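Endo alpha-1,4 polygalactosaminidase (Neosartorya fumigata, PDB 6OJ1) hydrolyses alpha-1,4-linked galactosamine polymers from within the chain as an endo-acting glycoside hydrolase, and so disrupts microbial biofilms. Local coordinates at residues T40-L46 with D56-I62; K100-L106 with L119-N125; C142-D148 with N181-K187; W202-C208 with P226-Y232. One frame throughout, in Å; residues are numbered along the deposited sequence.

Interaction 1: T40-L46 with D56-I62; sequences TKWQIEL and DAEIYDI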
# COMPACT_ATOMS: atom_id res chain seq x y z
N THR A 40 -2.89 11.32 -10.40
CA THR A 40 -2.62 10.27 -11.37
C THR A 40 -3.59 9.12 -11.17
O THR A 40 -3.77 8.62 -10.06
CB THR A 40 -1.18 9.77 -11.25
OG1 THR A 40 -0.27 10.84 -11.56
CG2 THR A 40 -0.94 8.63 -12.23
N LYS A 41 -4.23 8.70 -12.27
CA LYS A 41 -5.18 7.59 -12.21
C LYS A 41 -4.45 6.28 -11.97
O LYS A 41 -3.40 6.01 -12.56
CB LYS A 41 -5.97 7.52 -13.51
CG LYS A 41 -7.09 6.50 -13.52
CD LYS A 41 -7.85 6.59 -14.85
CE LYS A 41 -8.91 5.50 -14.99
NZ LYS A 41 -9.60 5.61 -16.31
N TRP A 42 -5.03 5.43 -11.12
CA TRP A 42 -4.39 4.17 -10.78
C TRP A 42 -5.41 3.05 -10.76
O TRP A 42 -6.63 3.26 -10.84
CB TRP A 42 -3.65 4.24 -9.43
CG TRP A 42 -4.52 4.24 -8.18
CD1 TRP A 42 -5.61 5.04 -7.93
CD2 TRP A 42 -4.32 3.45 -7.00
NE1 TRP A 42 -6.11 4.76 -6.67
CE2 TRP A 42 -5.35 3.79 -6.08
CE3 TRP A 42 -3.38 2.47 -6.63
CZ2 TRP A 42 -5.47 3.19 -4.82
CZ3 TRP A 42 -3.49 1.87 -5.37
CH2 TRP A 42 -4.53 2.24 -4.48
N GLN A 43 -4.88 1.84 -10.70
CA GLN A 43 -5.62 0.61 -10.50
C GLN A 43 -4.84 -0.20 -9.47
O GLN A 43 -3.62 -0.10 -9.39
CB GLN A 43 -5.78 -0.17 -11.83
CG GLN A 43 -6.06 -1.68 -11.74
CD GLN A 43 -7.46 -2.04 -11.23
OE1 GLN A 43 -7.97 -1.45 -10.28
NE2 GLN A 43 -8.09 -3.02 -11.87
N ILE A 44 -5.56 -0.97 -8.66
CA ILE A 44 -4.93 -1.87 -7.70
C ILE A 44 -5.61 -3.23 -7.81
O ILE A 44 -6.84 -3.31 -7.91
CB ILE A 44 -4.99 -1.33 -6.25
CG1 ILE A 44 -4.43 -2.38 -5.27
CG2 ILE A 44 -6.42 -0.91 -5.86
CD1 ILE A 44 -4.16 -1.84 -3.85
N GLU A 45 -4.81 -4.28 -7.83
CA GLU A 45 -5.35 -5.64 -7.93
C GLU A 45 -4.39 -6.54 -7.18
O GLU A 45 -3.27 -6.78 -7.65
CB GLU A 45 -5.51 -6.08 -9.39
CG GLU A 45 -6.38 -7.34 -9.54
CD GLU A 45 -5.62 -8.61 -9.23
OE1 GLU A 45 -4.64 -8.91 -9.95
OE2 GLU A 45 -5.98 -9.30 -8.24
N LEU A 46 -4.82 -7.03 -6.01
CA LEU A 46 -3.96 -7.79 -5.11
C LEU A 46 -4.38 -9.23 -4.92
O LEU A 46 -3.62 -10.01 -4.33
CB LEU A 46 -3.93 -7.12 -3.72
CG LEU A 46 -3.47 -5.67 -3.68
CD1 LEU A 46 -3.30 -5.25 -2.20
CD2 LEU A 46 -2.16 -5.54 -4.45
N ASP A 56 -7.55 1.74 -18.20
CA ASP A 56 -6.69 2.83 -18.67
C ASP A 56 -6.22 3.68 -17.49
O ASP A 56 -6.63 4.82 -17.29
CB ASP A 56 -7.44 3.67 -19.69
CG ASP A 56 -6.60 4.77 -20.26
OD1 ASP A 56 -5.36 4.59 -20.31
OD2 ASP A 56 -7.17 5.81 -20.65
N ALA A 57 -5.34 3.09 -16.68
CA ALA A 57 -4.73 3.78 -15.55
C ALA A 57 -3.23 3.86 -15.76
O ALA A 57 -2.62 2.92 -16.27
CB ALA A 57 -5.02 3.05 -14.23
N GLU A 58 -2.63 4.98 -15.33
CA GLU A 58 -1.19 5.16 -15.51
C GLU A 58 -0.38 4.31 -14.55
O GLU A 58 0.78 3.99 -14.84
CB GLU A 58 -0.78 6.62 -15.29
CG GLU A 58 -1.17 7.60 -16.37
CD GLU A 58 -0.60 8.98 -16.09
OE1 GLU A 58 0.64 9.08 -15.89
OE2 GLU A 58 -1.38 9.95 -16.06
N ILE A 59 -0.94 3.98 -13.38
CA ILE A 59 -0.21 3.27 -12.34
C ILE A 59 -1.01 2.03 -11.96
O ILE A 59 -2.22 2.13 -11.72
CB ILE A 59 0.02 4.15 -11.09
CG1 ILE A 59 0.97 5.31 -11.42
CG2 ILE A 59 0.55 3.31 -9.95
CD1 ILE A 59 1.03 6.37 -10.31
N TYR A 60 -0.34 0.88 -11.89
CA TYR A 60 -0.94 -0.35 -11.40
C TYR A 60 -0.22 -0.78 -10.13
O TYR A 60 1.01 -0.88 -10.13
CB TYR A 60 -0.84 -1.48 -12.43
CG TYR A 60 -1.94 -1.52 -13.48
CD1 TYR A 60 -2.17 -0.44 -14.33
CD2 TYR A 60 -2.73 -2.65 -13.64
CE1 TYR A 60 -3.17 -0.48 -15.29
CE2 TYR A 60 -3.73 -2.70 -14.59
CZ TYR A 60 -3.94 -1.61 -15.41
OH TYR A 60 -4.92 -1.65 -16.38
N ASP A 61 -0.98 -1.03 -9.06
CA ASP A 61 -0.46 -1.54 -7.79
C ASP A 61 -0.86 -3.01 -7.72
O ASP A 61 -2.05 -3.34 -7.70
CB ASP A 61 -1.04 -0.72 -6.63
CG ASP A 61 -0.49 -1.11 -5.27
OD1 ASP A 61 0.28 -2.09 -5.15
OD2 ASP A 61 -0.83 -0.40 -4.29
N ILE A 62 0.14 -3.91 -7.74
CA ILE A 62 -0.11 -5.34 -7.83
C ILE A 62 0.79 -6.07 -6.84
O ILE A 62 1.80 -5.54 -6.37
CB ILE A 62 0.11 -5.89 -9.25
CG1 ILE A 62 1.56 -5.67 -9.68
CG2 ILE A 62 -0.85 -5.21 -10.26
CD1 ILE A 62 1.89 -6.18 -11.10
O HOH W 1 -3.68 9.91 -14.79
O HOH W 2 -8.60 6.81 -18.75
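Gln43 lays its aliphatic stem flat on the ring of Tyr60: CB stands 4.1 Å from the ring centroid, only 3° off the ring normal. The amide beyond is turned almost perpendicular to the ring, and Lys266 and Asn272 O take up its ends. On the other face of the sheet Asp61 runs alongside Trp42 and Ile44, all three pointing the same way. With its CG anti to the backbone N (chi1 -176°), Asp61 brings OD2 to the edge of the indole, 3.7 Å from Trp42 CZ3, and to the same distance from Ile44 CD1. Between these layers run the backbone bonds Gln43 N to Ile59 O (2.9 Å), Asp61 N to Gln43 O (2.8 Å) and Glu45 N to Asp61 O (2.9 Å). The start of the contact is looser and opens to solvent at Asp56 and Glu58. Lys41 O receives only weak bonds from Glu58 N and Ile59 N, and the extended Lys41 chain reaches Asp56 O weakly through NZ (3.2 Å); waters bridge Lys41 N to Glu58 OE2 and Lys41 NZ to Asp56 OD2. Trp42 and Ile44 also touch Ile230 of the non-adjacent strand 227-231; strands 42-45 and 59-62 begin the parallel (beta/alpha)-barrel.

Interaction 2: K100-L106 with L119-N125; sequences KFKDSDL and LNISSAN. With NAG (2-acetamido-2-deoxy-beta-D-glucopyranose), chain C; EDO (1,2-ethanediol), chain G.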
# COMPACT_ATOMS: atom_id res chain seq x y z
N LYS A 100 11.24 -17.88 6.84
CA LYS A 100 12.32 -17.04 7.37
C LYS A 100 11.97 -16.46 8.72
O LYS A 100 12.88 -16.12 9.50
CB LYS A 100 12.63 -15.90 6.40
CG LYS A 100 13.18 -16.36 5.04
CD LYS A 100 13.38 -15.16 4.11
CE LYS A 100 14.07 -15.55 2.80
NZ LYS A 100 14.25 -14.35 1.90
N PHE A 101 10.68 -16.27 9.00
CA PHE A 101 10.26 -15.62 10.24
C PHE A 101 10.47 -16.53 11.45
O PHE A 101 10.22 -17.74 11.39
CB PHE A 101 8.79 -15.21 10.15
CG PHE A 101 8.52 -14.15 9.13
CD1 PHE A 101 8.29 -14.48 7.80
CD2 PHE A 101 8.48 -12.81 9.51
CE1 PHE A 101 8.04 -13.48 6.86
CE2 PHE A 101 8.23 -11.81 8.58
CZ PHE A 101 8.01 -12.15 7.25
N LYS A 102 10.92 -15.93 12.55
CA LYS A 102 11.11 -16.66 13.79
C LYS A 102 9.87 -16.54 14.67
O LYS A 102 9.09 -15.59 14.53
CB LYS A 102 12.33 -16.15 14.55
CG LYS A 102 13.66 -16.31 13.80
CD LYS A 102 14.78 -15.59 14.57
CE LYS A 102 16.15 -15.77 13.93
NZ LYS A 102 17.21 -15.18 14.80
N ASP A 103 9.73 -17.48 15.60
CA ASP A 103 8.62 -17.42 16.55
C ASP A 103 8.60 -16.08 17.27
O ASP A 103 7.54 -15.48 17.47
CB ASP A 103 8.69 -18.58 17.55
CG ASP A 103 9.95 -18.56 18.42
OD1 ASP A 103 10.94 -17.89 18.05
OD2 ASP A 103 9.95 -19.23 19.48
N SER A 104 9.78 -15.56 17.62
CA SER A 104 9.87 -14.29 18.34
C SER A 104 9.54 -13.09 17.47
O SER A 104 9.39 -11.99 18.01
CB SER A 104 11.28 -14.14 18.94
OG SER A 104 12.27 -14.35 17.94
N ASP A 105 9.42 -13.25 16.15
CA ASP A 105 9.00 -12.14 15.30
C ASP A 105 7.50 -11.91 15.33
O ASP A 105 7.05 -10.86 14.87
CB ASP A 105 9.41 -12.38 13.84
CG ASP A 105 10.91 -12.38 13.64
OD1 ASP A 105 11.60 -11.64 14.37
OD2 ASP A 105 11.40 -13.12 12.76
N LEU A 106 6.72 -12.85 15.85
CA LEU A 106 5.28 -12.88 15.63
C LEU A 106 4.52 -12.41 16.86
O LEU A 106 4.81 -12.84 17.98
CB LEU A 106 4.81 -14.29 15.26
CG LEU A 106 5.46 -15.00 14.07
CD1 LEU A 106 4.66 -16.23 13.64
CD2 LEU A 106 5.65 -14.05 12.89
N LEU A 119 3.84 -8.29 13.07
CA LEU A 119 5.28 -8.50 13.17
C LEU A 119 5.90 -7.54 14.17
O LEU A 119 5.46 -6.39 14.33
CB LEU A 119 5.96 -8.28 11.83
CG LEU A 119 5.59 -9.32 10.77
CD1 LEU A 119 6.22 -8.92 9.44
CD2 LEU A 119 6.02 -10.70 11.24
N ASN A 120 6.97 -8.00 14.83
CA ASN A 120 7.84 -7.07 15.55
C ASN A 120 8.70 -6.37 14.51
O ASN A 120 9.75 -6.87 14.09
CB ASN A 120 8.68 -7.79 16.58
CG ASN A 120 9.53 -6.84 17.39
OD1 ASN A 120 9.55 -5.63 17.13
ND2 ASN A 120 10.23 -7.36 18.37
N ILE A 121 8.25 -5.19 14.08
CA ILE A 121 8.94 -4.48 13.01
C ILE A 121 10.28 -3.91 13.46
O ILE A 121 11.04 -3.42 12.61
CB ILE A 121 8.02 -3.37 12.45
CG1 ILE A 121 7.59 -2.39 13.57
CG2 ILE A 121 6.82 -4.00 11.72
CD1 ILE A 121 6.69 -1.24 13.06
N SER A 122 10.60 -3.99 14.75
CA SER A 122 11.92 -3.60 15.23
C SER A 122 12.93 -4.74 15.17
O SER A 122 14.13 -4.51 15.38
CB SER A 122 11.83 -3.08 16.67
OG SER A 122 10.95 -1.98 16.75
N SER A 123 12.46 -5.96 14.94
CA SER A 123 13.32 -7.13 14.89
C SER A 123 14.29 -7.04 13.72
O SER A 123 13.88 -6.78 12.58
CB SER A 123 12.45 -8.39 14.74
OG SER A 123 13.20 -9.44 14.18
N ALA A 124 15.59 -7.28 14.00
CA ALA A 124 16.58 -7.35 12.92
C ALA A 124 16.18 -8.39 11.88
O ALA A 124 16.42 -8.20 10.68
CB ALA A 124 17.97 -7.68 13.48
N ASN A 125 15.59 -9.50 12.32
CA ASN A 125 15.23 -10.56 11.38
C ASN A 125 14.09 -10.12 10.47
O ASN A 125 14.12 -10.37 9.25
CB ASN A 125 14.85 -11.83 12.13
CG ASN A 125 14.73 -13.04 11.21
OD1 ASN A 125 15.68 -13.39 10.49
ND2 ASN A 125 13.57 -13.68 11.22
C1 NAG C . 11.07 -6.49 19.17
C2 NAG C . 11.05 -6.90 20.63
C3 NAG C . 11.96 -5.99 21.44
C4 NAG C . 13.36 -5.93 20.84
C5 NAG C . 13.32 -5.66 19.33
C6 NAG C . 14.66 -5.87 18.66
C7 NAG C . 9.11 -7.92 21.73
C8 NAG C . 7.71 -7.71 22.23
N2 NAG C . 9.70 -6.87 21.16
O3 NAG C . 12.02 -6.49 22.77
O4 NAG C . 14.06 -4.85 21.45
O5 NAG C . 12.39 -6.53 18.68
O6 NAG C . 15.01 -7.25 18.62
O7 NAG C . 9.68 -9.00 21.84
C1 EDO G . 12.45 -13.57 -1.21
O1 EDO G . 11.58 -14.70 -1.06
C2 EDO G . 11.95 -12.47 -0.29
O2 EDO G . 12.12 -12.88 1.08
O HOH W 3 15.54 -16.17 9.30
O HOH W 4 10.49 -10.01 19.22
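Asp105 and Asn125 meet through a carboxylate and an amide lying nearly coplanar, their planes 17° apart. Asn125 ND2 gives one hydrogen to the syn lone pair of Asp105 OD2 (2.7 Å) and the other to Lys100 O (3.1 Å); both acceptors lie in the amide plane, so the two bonds fix the rotation of the amide. Asn125 CG stands anti to the backbone N (chi1 -168°), which carries the group from the first turn of helix 124-140 across to the 100-106 loop. A water completes the clasp between Asn125 OD1 and Lys100 O. Asp105 is gripped from several directions: Lys102 N reaches OD2 from one side of the carboxylate plane, and Ser123 OG donates to OD1 (2.7 Å) from the opposite side. Ser123 is itself the N-cap of the helix, its OG accepting from Val126 N and, weakly, from Asn125 N; its bond to Asp105 thus ties the capping hydroxyl to the loop. The backbone of Asp105 joins in, its O accepting from Asn120 N (2.9 Å).

Leu119, the third large contributor, faces the apolar side. Both its methyls approach Phe101 CE2, each at 3.6 Å, and CD2 lies 3.8 Å from Leu106 CD2, the two leucines side by side; Tyr91 borders this cluster. On the outer side Asn120 carries an N-linked glycan, and one water bridges Ser104 O, Asn120 ND2 and the sugar O7. The whole is a 3-10 turn running into an antiparallel strand pair, fastened through Asp105 to a serine-capped helix N-terminus.

Interaction 3: C142-D148 with N181-K187; sequences CDGVDPD and NMSIGLK. With NAG (2-acetamido-2-deoxy-beta-D-glucopyranose), chain D.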
# COMPACT_ATOMS: atom_id res chain seq x y z
N CYS A 142 10.00 -3.46 -10.32
CA CYS A 142 9.01 -2.59 -9.70
C CYS A 142 9.48 -1.14 -9.71
O CYS A 142 10.64 -0.86 -9.39
CB CYS A 142 8.73 -3.02 -8.26
SG CYS A 142 8.16 -4.73 -8.09
N ASP A 143 8.57 -0.23 -10.05
CA ASP A 143 8.90 1.19 -9.98
C ASP A 143 8.83 1.71 -8.56
O ASP A 143 9.56 2.65 -8.21
CB ASP A 143 7.95 2.00 -10.87
CG ASP A 143 8.11 1.66 -12.32
OD1 ASP A 143 9.19 1.99 -12.88
OD2 ASP A 143 7.19 1.04 -12.91
N GLY A 144 7.97 1.12 -7.74
CA GLY A 144 7.81 1.54 -6.37
C GLY A 144 7.22 0.38 -5.60
O GLY A 144 6.88 -0.65 -6.18
N VAL A 145 7.12 0.56 -4.29
CA VAL A 145 6.58 -0.48 -3.42
C VAL A 145 5.53 0.14 -2.50
O VAL A 145 5.58 1.32 -2.15
CB VAL A 145 7.68 -1.19 -2.59
CG1 VAL A 145 8.63 -2.00 -3.50
CG2 VAL A 145 8.48 -0.18 -1.76
N ASP A 146 4.57 -0.71 -2.08
CA ASP A 146 3.42 -0.31 -1.27
C ASP A 146 3.41 -1.21 -0.04
O ASP A 146 2.76 -2.27 -0.05
CB ASP A 146 2.13 -0.43 -2.10
CG ASP A 146 0.86 -0.20 -1.29
OD1 ASP A 146 0.91 0.37 -0.18
OD2 ASP A 146 -0.21 -0.61 -1.77
N PRO A 147 4.12 -0.84 1.03
CA PRO A 147 4.29 -1.73 2.19
C PRO A 147 3.13 -1.61 3.17
O PRO A 147 2.85 -0.53 3.70
CB PRO A 147 5.61 -1.24 2.82
CG PRO A 147 6.22 -0.28 1.80
CD PRO A 147 5.04 0.32 1.10
N ASP A 148 2.47 -2.75 3.42
CA ASP A 148 1.22 -2.78 4.18
C ASP A 148 1.49 -2.97 5.66
O ASP A 148 2.57 -3.42 6.09
CB ASP A 148 0.32 -3.91 3.66
CG ASP A 148 -1.16 -3.69 3.95
OD1 ASP A 148 -1.55 -2.66 4.57
OD2 ASP A 148 -1.95 -4.57 3.53
N ASN A 181 16.53 2.20 -6.02
CA ASN A 181 15.95 2.99 -7.11
C ASN A 181 14.44 2.80 -7.23
O ASN A 181 13.89 2.86 -8.34
CB ASN A 181 16.63 2.67 -8.44
CG ASN A 181 16.35 3.71 -9.48
OD1 ASN A 181 16.39 4.92 -9.22
ND2 ASN A 181 16.05 3.26 -10.68
N MET A 182 13.75 2.58 -6.11
CA MET A 182 12.31 2.47 -6.12
C MET A 182 11.69 3.55 -5.23
O MET A 182 12.28 3.96 -4.22
CB MET A 182 11.85 1.10 -5.62
CG MET A 182 12.27 -0.04 -6.57
SD MET A 182 11.74 -1.64 -5.94
CE MET A 182 12.62 -1.71 -4.40
N SER A 183 10.49 3.98 -5.62
CA SER A 183 9.68 4.87 -4.81
C SER A 183 8.89 4.07 -3.78
O SER A 183 8.81 2.84 -3.83
CB SER A 183 8.77 5.70 -5.71
OG SER A 183 9.56 6.42 -6.65
N ILE A 184 8.29 4.79 -2.83
CA ILE A 184 7.58 4.19 -1.71
C ILE A 184 6.49 5.16 -1.26
O ILE A 184 6.55 6.35 -1.54
CB ILE A 184 8.54 3.86 -0.54
CG1 ILE A 184 7.89 2.92 0.46
CG2 ILE A 184 9.01 5.16 0.14
CD1 ILE A 184 8.90 2.37 1.49
N GLY A 185 5.49 4.64 -0.56
CA GLY A 185 4.49 5.49 0.05
C GLY A 185 4.02 4.94 1.37
O GLY A 185 4.32 3.80 1.73
N LEU A 186 3.25 5.76 2.09
CA LEU A 186 2.71 5.41 3.40
C LEU A 186 1.31 4.83 3.25
O LEU A 186 0.41 5.48 2.72
CB LEU A 186 2.67 6.64 4.31
CG LEU A 186 2.15 6.35 5.71
CD1 LEU A 186 3.15 5.43 6.46
CD2 LEU A 186 1.91 7.64 6.49
N LYS A 187 1.11 3.61 3.75
CA LYS A 187 -0.20 2.96 3.76
C LYS A 187 -0.92 3.37 5.04
O LYS A 187 -0.52 2.97 6.13
CB LYS A 187 -0.03 1.44 3.70
CG LYS A 187 -1.34 0.65 3.74
CD LYS A 187 -2.21 0.93 2.51
CE LYS A 187 -3.39 -0.06 2.41
NZ LYS A 187 -2.94 -1.47 2.20
C1 NAG D . 15.82 4.19 -11.73
C2 NAG D . 16.28 3.60 -13.05
C3 NAG D . 16.34 4.69 -14.11
C4 NAG D . 14.99 5.40 -14.19
C5 NAG D . 14.51 5.84 -12.80
C6 NAG D . 13.10 6.39 -12.80
C7 NAG D . 18.66 3.47 -12.36
C8 NAG D . 19.86 2.58 -12.25
N2 NAG D . 17.56 2.92 -12.90
O3 NAG D . 16.66 4.11 -15.37
O4 NAG D . 15.09 6.56 -15.03
O5 NAG D . 14.52 4.73 -11.89
O6 NAG D . 12.16 5.41 -13.23
O7 NAG D . 18.69 4.64 -11.99
O HOH W 5 11.46 3.89 -9.67
O HOH W 6 0.10 -1.59 1.51
O HOH W 7 -2.43 -1.19 -0.53
O HOH W 8 3.65 2.12 4.09
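Two backbone hydrogen bonds join the starts of the strands: Ser183 N to Asp143 O (3.1 Å) and Val145 N to Ser183 O (2.9 Å). The chains run closest at Gly144 and Ser183, whose CA atoms are 4.1 Å apart. Farther along the strands diverge, and a water takes over the pairing, donating to Pro147 O and Gly185 O and accepting from Lys187 N.

Apolar contacts cover one flank. Met182 sends CG past Cys142 O, and its SD lies 4.0 Å from both Cys142 CB and Val145 CG1; Ala137 of helix 124-140 packs over this group, and Cys142 is disulfide-bonded to Cys84. Val145 CG2 meets Ile184 CG1, and the Ile184 side chain crosses that of Pro147 at about a right angle, CD1 3.8 Å from Pro147 CG. The strands are parallel neighbours connected through helix 163-179, a beta-alpha-beta crossover of the (beta/alpha)-barrel.

Charged contacts gather at the C-terminal ends. Lys187 is bent at chi2 (64°) and again at chi4 (-64°), folding its chain back so that NZ forms a salt bridge with Asp148 OD1 (3.0 Å). Tyr85 OH holds the other oxygen of Asp148. One water links Lys187 NZ to Asp146 OD2, and another, also bound to NZ, reaches Asp146 OD1 by a weak bond.

Interaction 4: W202-C208 with P226-Y232; sequences WSVNEQC and PVFHIEY. With K (potassium ion), chain H.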
# COMPACT_ATOMS: atom_id res chain seq x y z
N TRP A 202 3.95 9.05 -1.96
CA TRP A 202 2.49 9.08 -1.99
C TRP A 202 1.97 8.56 -0.66
O TRP A 202 2.72 8.06 0.19
CB TRP A 202 1.92 8.21 -3.11
CG TRP A 202 2.37 6.78 -3.03
CD1 TRP A 202 1.89 5.80 -2.20
CD2 TRP A 202 3.42 6.17 -3.79
NE1 TRP A 202 2.57 4.61 -2.41
CE2 TRP A 202 3.52 4.82 -3.37
CE3 TRP A 202 4.30 6.63 -4.78
CZ2 TRP A 202 4.44 3.93 -3.92
CZ3 TRP A 202 5.22 5.74 -5.32
CH2 TRP A 202 5.29 4.42 -4.89
N SER A 203 0.65 8.65 -0.51
CA SER A 203 -0.14 7.92 0.47
C SER A 203 -1.01 6.91 -0.26
O SER A 203 -1.57 7.21 -1.31
CB SER A 203 -1.03 8.89 1.27
OG SER A 203 -2.06 8.19 1.95
N VAL A 204 -1.12 5.70 0.28
CA VAL A 204 -2.23 4.82 -0.07
C VAL A 204 -3.20 4.86 1.10
O VAL A 204 -2.82 4.53 2.24
CB VAL A 204 -1.77 3.37 -0.35
CG1 VAL A 204 -3.00 2.47 -0.53
CG2 VAL A 204 -0.91 3.30 -1.62
N ASN A 205 -4.43 5.31 0.85
CA ASN A 205 -5.43 5.42 1.90
C ASN A 205 -6.62 4.53 1.61
O ASN A 205 -7.11 4.47 0.47
CB ASN A 205 -5.94 6.85 2.05
CG ASN A 205 -7.11 6.92 3.00
OD1 ASN A 205 -8.25 6.86 2.58
ND2 ASN A 205 -6.82 6.96 4.30
N GLU A 206 -7.11 3.86 2.65
CA GLU A 206 -8.39 3.16 2.59
C GLU A 206 -9.43 3.90 3.43
O GLU A 206 -9.21 4.13 4.62
CB GLU A 206 -8.24 1.73 3.08
CG GLU A 206 -7.41 0.86 2.16
CD GLU A 206 -7.04 -0.44 2.82
OE1 GLU A 206 -6.39 -0.38 3.89
OE2 GLU A 206 -7.39 -1.50 2.28
N GLN A 207 -10.55 4.25 2.81
CA GLN A 207 -11.79 4.58 3.51
C GLN A 207 -11.75 5.86 4.33
O GLN A 207 -12.54 6.00 5.27
CB GLN A 207 -12.21 3.42 4.43
CG GLN A 207 -12.48 2.12 3.68
CD GLN A 207 -12.50 0.94 4.61
OE1 GLN A 207 -11.45 0.39 4.95
NE2 GLN A 207 -13.68 0.54 5.03
N CYS A 208 -10.89 6.82 4.01
CA CYS A 208 -10.93 8.06 4.78
C CYS A 208 -12.29 8.75 4.66
O CYS A 208 -12.72 9.44 5.58
CB CYS A 208 -9.81 9.01 4.36
SG CYS A 208 -9.93 9.69 2.68
N PRO A 226 0.53 12.37 -4.49
CA PRO A 226 -0.83 11.85 -4.65
C PRO A 226 -1.28 11.04 -3.44
O PRO A 226 -0.47 10.56 -2.64
CB PRO A 226 -0.73 10.97 -5.91
CG PRO A 226 0.72 10.61 -6.03
CD PRO A 226 1.49 11.76 -5.44
N VAL A 227 -2.60 10.94 -3.29
CA VAL A 227 -3.21 9.97 -2.39
C VAL A 227 -3.90 8.95 -3.28
O VAL A 227 -4.85 9.27 -4.00
CB VAL A 227 -4.23 10.59 -1.43
CG1 VAL A 227 -4.86 9.47 -0.59
CG2 VAL A 227 -3.57 11.65 -0.55
N PHE A 228 -3.41 7.72 -3.23
CA PHE A 228 -4.04 6.61 -3.93
C PHE A 228 -5.12 6.07 -3.00
O PHE A 228 -4.83 5.40 -2.01
CB PHE A 228 -2.98 5.59 -4.33
CG PHE A 228 -1.99 6.16 -5.30
CD1 PHE A 228 -2.43 6.68 -6.52
CD2 PHE A 228 -0.63 6.22 -5.01
CE1 PHE A 228 -1.53 7.24 -7.43
CE2 PHE A 228 0.27 6.77 -5.91
CZ PHE A 228 -0.18 7.29 -7.13
N HIS A 229 -6.37 6.40 -3.32
CA HIS A 229 -7.47 6.38 -2.37
C HIS A 229 -8.46 5.28 -2.74
O HIS A 229 -8.97 5.26 -3.87
CB HIS A 229 -8.14 7.75 -2.33
CG HIS A 229 -9.45 7.77 -1.60
ND1 HIS A 229 -10.59 8.31 -2.16
CD2 HIS A 229 -9.80 7.34 -0.37
CE1 HIS A 229 -11.59 8.20 -1.30
NE2 HIS A 229 -11.14 7.60 -0.21
N ILE A 230 -8.74 4.38 -1.79
CA ILE A 230 -9.66 3.26 -2.01
C ILE A 230 -10.89 3.44 -1.12
O ILE A 230 -10.76 3.76 0.07
CB ILE A 230 -9.00 1.91 -1.68
CG1 ILE A 230 -7.63 1.77 -2.33
CG2 ILE A 230 -9.90 0.75 -2.10
CD1 ILE A 230 -6.86 0.54 -1.82
N GLU A 231 -12.08 3.21 -1.69
CA GLU A 231 -13.29 3.05 -0.89
C GLU A 231 -13.94 1.73 -1.26
O GLU A 231 -13.81 1.25 -2.38
CB GLU A 231 -14.28 4.21 -1.08
CG GLU A 231 -13.76 5.59 -0.61
CD GLU A 231 -13.74 5.75 0.91
OE1 GLU A 231 -14.57 5.13 1.59
OE2 GLU A 231 -12.90 6.53 1.41
N TYR A 232 -14.65 1.15 -0.29
CA TYR A 232 -15.24 -0.18 -0.41
C TYR A 232 -16.74 -0.08 -0.14
O TYR A 232 -17.23 -0.54 0.90
CB TYR A 232 -14.61 -1.16 0.58
CG TYR A 232 -13.11 -1.37 0.46
CD1 TYR A 232 -12.55 -2.01 -0.63
CD2 TYR A 232 -12.26 -0.94 1.48
CE1 TYR A 232 -11.18 -2.22 -0.72
CE2 TYR A 232 -10.90 -1.14 1.41
CZ TYR A 232 -10.35 -1.78 0.31
OH TYR A 232 -8.99 -1.99 0.22
K K H . -6.54 -3.26 5.25
O HOH W 9 -5.25 -3.19 2.16
O HOH W 10 -8.80 -3.73 3.76
O HOH W 11 -4.50 -5.18 4.18
O HOH W 12 -6.09 -2.87 7.94
O HOH W 13 -4.02 -2.35 5.81
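Glu206 leaves its strand with CG beside the backbone N (chi1 -68°) and then runs extended, which lifts its carboxylate alongside Ile230 to the hydroxyl of Tyr232. Tyr232 OH donates to the anti lone pair of Glu206 OE2 (2.7 Å), the oxygen lying at the ring's edge with the carboxylate plane 72° from the ring. The same OE2 accepts from two waters, and OE1 binds a potassium ion at 3.2 Å, whose other ligands are waters. Beside it the Gln207 amide comes to that ring edge, CD 3.7 Å from Tyr232 CD2, while NE2 bonds to Gln210 OE1.

At the far end Trp202 has its CG wedged between N and carbonyl carbon (chi1 57°), offering a face of the indole to Phe228. The pair is T-shaped, with the edge of Phe228 pointing at the five-membered ring and centroids 5.2 Å apart.

On the opposite face Asn205 and His229 run side by side. Asn205 OD1 sits at the imidazole edge near CD2 and accepts Cys208 N on a lone pair, an Asx motif turning the chain after the strand. His229 NE2 donates to Glu231 OE2 (2.6 Å), and Thr263 holds ND1, so both ring nitrogens are engaged. Five backbone bonds alternate along the pair, from Ser203 N to Pro226 O (3.1 Å) to Gln207 N to Ile230 O (2.8 Å), the regular parallel pairing of adjacent (beta/alpha)-barrel strands.

Overall arrangement
Interactions 1, 3 and 4 are parts of one barrel sheet, their centres 12 to 14 Å apart. Trp42 and Ile59 of interaction 1 pack on Phe228 of interaction 4 across the barrel interior, Trp42 CZ2 3.4 Å from Phe228 C. Interactions 3 and 4 share a strand edge, where Leu186 O lies 2.9 Å from Val204 N. Asp61 OD2 of interaction 1 comes within 2.6 Å of Asp146 OD2 of interaction 3. Lys187, its side chain about 5 Å from the potassium ion, touches Glu206; with Asp148 they stand at the C-terminal strand ends, where (beta/alpha)-barrel enzymes carry their active sites. Interaction 2 stands apart, its centre about 21 Å from that of interaction 3.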